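Local structure of trehalose monomycolate exporter MmpL3 (Mycobacterium tuberculosis, 7NVH) at residues A[649-663]-A[720-732]. The protein exports trehalose monomycolate, a mycolic acid-bearing glycolipid, probably across the mycobacterial inner membrane as a transporter of the RND permease superfamily. Sequence-based numbering, arbitrary orientation.
Sequences MVEARERGMSTQEAI and PSVMKLLGDDCWW
The Arg653 side chain crosses one face of the Trp731 indole at a slant where two helices of the RND-type membrane domain end, far from the detergent-bound region. Helix 624-654 turns through a loop into helix 659-669, and the turn after helix 694-726, begun by Gly727 with positive phi, brings Trp731 back against both. Following Arg653 outward, CB leads to CG, set anti to the backbone N (chi1 166°) and 3.8 Å above the indole plane, over its centre. A bend at chi2 carries CD onto the five-membered ring, a CH-pi contact 3.6 Å from the centroid. NE and CZ run on past CD1 of Trp731, the guanidinium plane turned 42° from the ring; NH1 comes to 3.4 Å from that CD1, oblique to the ring, and reaches Asp728 OD1, whose place is less sure, in a long salt bridge. Cys730 CB backs the opposite ring face. Val650 CG2 meets CZ3 of Trp731 in the ring plane at 3.5 Å, and Thr659 CG2 fits between NE1, at the ring edge, and Gly727 O. Ala662 CB and Met649 CB make apolar contacts with CZ2 and CH2. Further back along helix 694-726, Ile663 packs on Pro720 and Met723. Here Met649 SD lies 3.6 Å from Met723 SD.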
loop_
_atom_site.group_PDB
_atom_site.type_symbol
_atom_site.label_atom_id
_atom_site.label_comp_id
_atom_site.label_asym_id
_atom_site.label_seq_id
_atom_site.Cartn_x
_atom_site.Cartn_y
_atom_site.Cartn_z
ATOM N N MET A 649 7.663 -22.312 22.075
ATOM C CA MET A 649 8.883 -23.068 22.337
ATOM C C MET A 649 9.649 -22.487 23.518
ATOM O O MET A 649 10.153 -23.231 24.365
ATOM C CB MET A 649 9.771 -23.092 21.094
ATOM C CG MET A 649 9.032 -23.273 19.787
ATOM S SD MET A 649 10.171 -23.353 18.396
ATOM C CE MET A 649 9.150 -24.138 17.160
ATOM N N VAL A 650 9.755 -21.160 23.583
ATOM C CA VAL A 650 10.459 -20.523 24.690
ATOM C C VAL A 650 9.724 -20.769 25.999
ATOM O O VAL A 650 10.347 -20.994 27.044
ATOM C CB VAL A 650 10.642 -19.020 24.418
ATOM C CG1 VAL A 650 11.384 -18.375 25.558
ATOM C CG2 VAL A 650 11.400 -18.801 23.128
ATOM N N GLU A 651 8.392 -20.723 25.966
ATOM C CA GLU A 651 7.603 -21.018 27.157
ATOM C C GLU A 651 7.815 -22.454 27.618
ATOM O O GLU A 651 7.954 -22.714 28.818
ATOM C CB GLU A 651 6.126 -20.757 26.871
ATOM C CG GLU A 651 5.174 -21.374 27.870
ATOM C CD GLU A 651 3.725 -21.097 27.533
ATOM O OE1 GLU A 651 3.473 -20.284 26.619
ATOM O OE2 GLU A 651 2.839 -21.696 28.177
ATOM N N ALA A 652 7.845 -23.398 26.677
ATOM C CA ALA A 652 8.034 -24.798 27.039
ATOM C C ALA A 652 9.441 -25.053 27.563
ATOM O O ALA A 652 9.633 -25.883 28.457
ATOM C CB ALA A 652 7.738 -25.694 25.838
ATOM N N ARG A 653 10.438 -24.358 27.015
ATOM C CA ARG A 653 11.813 -24.571 27.453
ATOM C C ARG A 653 11.995 -24.187 28.914
ATOM O O ARG A 653 12.679 -24.889 29.668
ATOM C CB ARG A 653 12.775 -23.782 26.569
ATOM C CG ARG A 653 14.174 -23.668 27.137
ATOM C CD ARG A 653 14.998 -24.896 26.809
ATOM N NE ARG A 653 16.083 -25.092 27.762
ATOM C CZ ARG A 653 17.164 -25.824 27.520
ATOM N NH1 ARG A 653 17.305 -26.431 26.353
ATOM N NH2 ARG A 653 18.102 -25.949 28.445
ATOM N N GLU A 654 11.387 -23.076 29.335
ATOM C CA GLU A 654 11.495 -22.654 30.726
ATOM C C GLU A 654 10.877 -23.663 31.681
ATOM O O GLU A 654 11.233 -23.680 32.863
ATOM C CB GLU A 654 10.841 -21.286 30.912
ATOM C CG GLU A 654 11.489 -20.171 30.108
ATOM C CD GLU A 654 12.761 -19.645 30.747
ATOM O OE1 GLU A 654 13.314 -18.648 30.240
ATOM O OE2 GLU A 654 13.208 -20.221 31.762
ATOM N N ARG A 655 9.967 -24.506 31.198
ATOM C CA ARG A 655 9.349 -25.542 32.012
ATOM C C ARG A 655 10.248 -26.758 32.201
ATOM O O ARG A 655 9.765 -27.799 32.657
ATOM C CB ARG A 655 8.018 -25.971 31.392
ATOM C CG ARG A 655 6.892 -24.978 31.613
ATOM C CD ARG A 655 5.533 -25.634 31.456
ATOM N NE ARG A 655 5.508 -26.593 30.357
ATOM C CZ ARG A 655 4.856 -26.403 29.215
ATOM N NH1 ARG A 655 4.171 -25.285 29.017
ATOM N NH2 ARG A 655 4.888 -27.331 28.268
ATOM N N GLY A 656 11.531 -26.651 31.865
ATOM C CA GLY A 656 12.465 -27.743 32.026
ATOM C C GLY A 656 12.632 -28.640 30.820
ATOM O O GLY A 656 13.475 -29.545 30.857
ATOM N N MET A 657 11.860 -28.425 29.759
ATOM C CA MET A 657 11.958 -29.265 28.576
ATOM C C MET A 657 13.311 -29.091 27.900
ATOM O O MET A 657 13.878 -27.997 27.880
ATOM C CB MET A 657 10.838 -28.929 27.593
ATOM C CG MET A 657 9.432 -29.132 28.134
ATOM S SD MET A 657 8.841 -30.835 28.035
ATOM C CE MET A 657 9.433 -31.521 29.581
ATOM N N SER A 658 13.830 -30.182 27.343
ATOM C CA SER A 658 15.057 -30.118 26.567
ATOM C C SER A 658 14.817 -29.318 25.291
ATOM O O SER A 658 13.699 -28.897 24.989
ATOM C CB SER A 658 15.556 -31.523 26.248
ATOM O OG SER A 658 16.921 -31.498 25.868
ATOM N N THR A 659 15.888 -29.097 24.527
ATOM C CA THR A 659 15.766 -28.282 23.323
ATOM C C THR A 659 14.884 -28.954 22.280
ATOM O O THR A 659 14.084 -28.288 21.616
ATOM C CB THR A 659 17.146 -27.987 22.741
ATOM O OG1 THR A 659 17.981 -27.419 23.757
ATOM C CG2 THR A 659 17.034 -27.006 21.588
ATOM N N GLN A 660 15.014 -30.271 22.118
ATOM C CA GLN A 660 14.200 -30.982 21.136
ATOM C C GLN A 660 12.735 -31.008 21.556
ATOM O O GLN A 660 11.838 -30.720 20.751
ATOM C CB GLN A 660 14.741 -32.400 20.952
ATOM C CG GLN A 660 14.160 -33.141 19.768
ATOM C CD GLN A 660 14.994 -34.338 19.368
ATOM O OE1 GLN A 660 16.007 -34.639 19.995
ATOM N NE2 GLN A 660 14.571 -35.028 18.318
ATOM N N GLU A 661 12.475 -31.346 22.819
ATOM C CA GLU A 661 11.106 -31.341 23.320
ATOM C C GLU A 661 10.521 -29.937 23.303
ATOM O O GLU A 661 9.331 -29.757 23.029
ATOM C CB GLU A 661 11.067 -31.924 24.729
ATOM C CG GLU A 661 11.928 -33.159 24.895
ATOM C CD GLU A 661 11.641 -33.904 26.182
ATOM O OE1 GLU A 661 11.250 -33.255 27.174
ATOM O OE2 GLU A 661 11.807 -35.141 26.199
ATOM N N ALA A 662 11.336 -28.928 23.611
ATOM C CA ALA A 662 10.851 -27.556 23.538
ATOM C C ALA A 662 10.284 -27.265 22.159
ATOM O O ALA A 662 9.180 -26.731 22.031
ATOM C CB ALA A 662 11.971 -26.576 23.876
ATOM N N ILE A 663 11.013 -27.658 21.112
ATOM C CA ILE A 663 10.529 -27.467 19.749
ATOM C C ILE A 663 9.265 -28.278 19.508
ATOM O O ILE A 663 8.298 -27.782 18.917
ATOM C CB ILE A 663 11.629 -27.825 18.735
ATOM C CG1 ILE A 663 12.870 -26.965 18.964
ATOM C CG2 ILE A 663 11.126 -27.639 17.319
ATOM C CD1 ILE A 663 14.093 -27.473 18.246
ATOM N N PRO A 720 12.244 -25.582 12.750
ATOM C CA PRO A 720 12.676 -26.717 13.583
ATOM C C PRO A 720 14.057 -27.230 13.231
ATOM O O PRO A 720 14.853 -27.519 14.133
ATOM C CB PRO A 720 11.605 -27.782 13.326
ATOM C CG PRO A 720 10.481 -27.102 12.696
ATOM C CD PRO A 720 10.970 -25.854 12.063
ATOM N N SER A 721 14.368 -27.352 11.940
ATOM C CA SER A 721 15.663 -27.889 11.544
ATOM C C SER A 721 16.798 -26.974 11.977
ATOM O O SER A 721 17.822 -27.441 12.490
ATOM C CB SER A 721 15.698 -28.106 10.033
ATOM O OG SER A 721 15.537 -26.879 9.349
ATOM N N VAL A 722 16.636 -25.665 11.784
ATOM C CA VAL A 722 17.674 -24.727 12.195
ATOM C C VAL A 722 17.826 -24.729 13.708
ATOM O O VAL A 722 18.945 -24.773 14.230
ATOM C CB VAL A 722 17.370 -23.319 11.655
ATOM C CG1 VAL A 722 18.280 -22.302 12.306
ATOM C CG2 VAL A 722 17.546 -23.289 10.149
ATOM N N MET A 723 16.710 -24.701 14.438
ATOM C CA MET A 723 16.796 -24.665 15.894
ATOM C C MET A 723 17.368 -25.958 16.459
ATOM O O MET A 723 17.942 -25.950 17.552
ATOM C CB MET A 723 15.425 -24.377 16.495
ATOM C CG MET A 723 15.037 -22.915 16.426
ATOM S SD MET A 723 13.383 -22.602 17.053
ATOM C CE MET A 723 13.692 -22.648 18.814
ATOM N N LYS A 724 17.218 -27.073 15.745
ATOM C CA LYS A 724 17.877 -28.300 16.173
ATOM C C LYS A 724 19.363 -28.276 15.846
ATOM O O LYS A 724 20.183 -28.744 16.644
ATOM C CB LYS A 724 17.209 -29.510 15.528
ATOM C CG LYS A 724 18.068 -30.756 15.522
ATOM C CD LYS A 724 17.875 -31.562 16.788
ATOM C CE LYS A 724 18.859 -32.712 16.853
ATOM N NZ LYS A 724 19.124 -33.138 18.252
ATOM N N LEU A 725 19.729 -27.737 14.681
ATOM C CA LEU A 725 21.140 -27.660 14.314
ATOM C C LEU A 725 21.910 -26.766 15.275
ATOM O O LEU A 725 23.044 -27.079 15.654
ATOM C CB LEU A 725 21.285 -27.155 12.880
ATOM C CG LEU A 725 20.910 -28.144 11.779
ATOM C CD1 LEU A 725 20.695 -27.416 10.467
ATOM C CD2 LEU A 725 21.978 -29.211 11.632
ATOM N N LEU A 726 21.309 -25.643 15.674
ATOM C CA LEU A 726 21.962 -24.739 16.614
ATOM C C LEU A 726 22.252 -25.435 17.935
ATOM O O LEU A 726 23.343 -25.292 18.495
ATOM C CB LEU A 726 21.086 -23.512 16.843
ATOM C CG LEU A 726 21.162 -22.394 15.808
ATOM C CD1 LEU A 726 20.091 -21.356 16.082
ATOM C CD2 LEU A 726 22.540 -21.761 15.823
ATOM N N GLY A 727 21.287 -26.194 18.444
ATOM C CA GLY A 727 21.481 -26.935 19.672
ATOM C C GLY A 727 20.932 -26.221 20.885
ATOM O O GLY A 727 19.959 -25.468 20.786
ATOM N N ASP A 728 21.557 -26.446 22.039
ATOM C CA ASP A 728 21.128 -25.831 23.287
ATOM C C ASP A 728 21.451 -24.347 23.355
ATOM O O ASP A 728 21.048 -23.691 24.323
ATOM C CB ASP A 728 21.769 -26.556 24.471
ATOM C CG ASP A 728 21.208 -27.947 24.673
ATOM O OD1 ASP A 728 20.012 -28.155 24.385
ATOM O OD2 ASP A 728 21.963 -28.837 25.119
ATOM N N ASP A 729 22.161 -23.807 22.369
ATOM C CA ASP A 729 22.530 -22.402 22.348
ATOM C C ASP A 729 21.457 -21.515 21.735
ATOM O O ASP A 729 21.670 -20.306 21.616
ATOM C CB ASP A 729 23.846 -22.216 21.591
ATOM C CG ASP A 729 25.058 -22.384 22.486
ATOM O OD1 ASP A 729 24.928 -22.187 23.712
ATOM O OD2 ASP A 729 26.142 -22.717 21.965
ATOM N N CYS A 730 20.316 -22.081 21.334
ATOM C CA CYS A 730 19.193 -21.252 20.910
ATOM C C CYS A 730 18.687 -20.381 22.048
ATOM O O CYS A 730 18.091 -19.326 21.808
ATOM C CB CYS A 730 18.046 -22.122 20.399
ATOM S SG CYS A 730 18.379 -23.056 18.908
ATOM N N TRP A 731 18.912 -20.807 23.288
ATOM C CA TRP A 731 18.288 -20.208 24.458
ATOM C C TRP A 731 19.268 -19.342 25.240
ATOM O O TRP A 731 19.061 -19.073 26.424
ATOM C CB TRP A 731 17.723 -21.304 25.357
ATOM C CG TRP A 731 16.995 -22.362 24.599
ATOM C CD1 TRP A 731 17.394 -23.649 24.417
ATOM C CD2 TRP A 731 15.757 -22.222 23.897
ATOM N NE1 TRP A 731 16.476 -24.327 23.658
ATOM C CE2 TRP A 731 15.461 -23.471 23.325
ATOM C CE3 TRP A 731 14.867 -21.165 23.702
ATOM C CZ2 TRP A 731 14.315 -23.692 22.572
ATOM C CZ3 TRP A 731 13.732 -21.386 22.955
ATOM C CH2 TRP A 731 13.465 -22.638 22.399
ATOM N N TRP A 732 20.338 -18.898 24.590
ATOM C CA TRP A 732 21.449 -18.243 25.263
ATOM C C TRP A 732 21.320 -16.734 25.132
ATOM O O TRP A 732 21.250 -16.206 24.018
ATOM C CB TRP A 732 22.785 -18.708 24.690
ATOM C CG TRP A 732 23.951 -18.065 25.350
ATOM C CD1 TRP A 732 24.558 -18.458 26.502
ATOM C CD2 TRP A 732 24.649 -16.899 24.904
ATOM N NE1 TRP A 732 25.597 -17.613 26.801
ATOM C CE2 TRP A 732 25.674 -16.646 25.835
ATOM C CE3 TRP A 732 24.509 -16.044 23.808
ATOM C CZ2 TRP A 732 26.552 -15.573 25.704
ATOM C CZ3 TRP A 732 25.382 -14.980 23.679
ATOM C CH2 TRP A 732 26.392 -14.755 24.621
#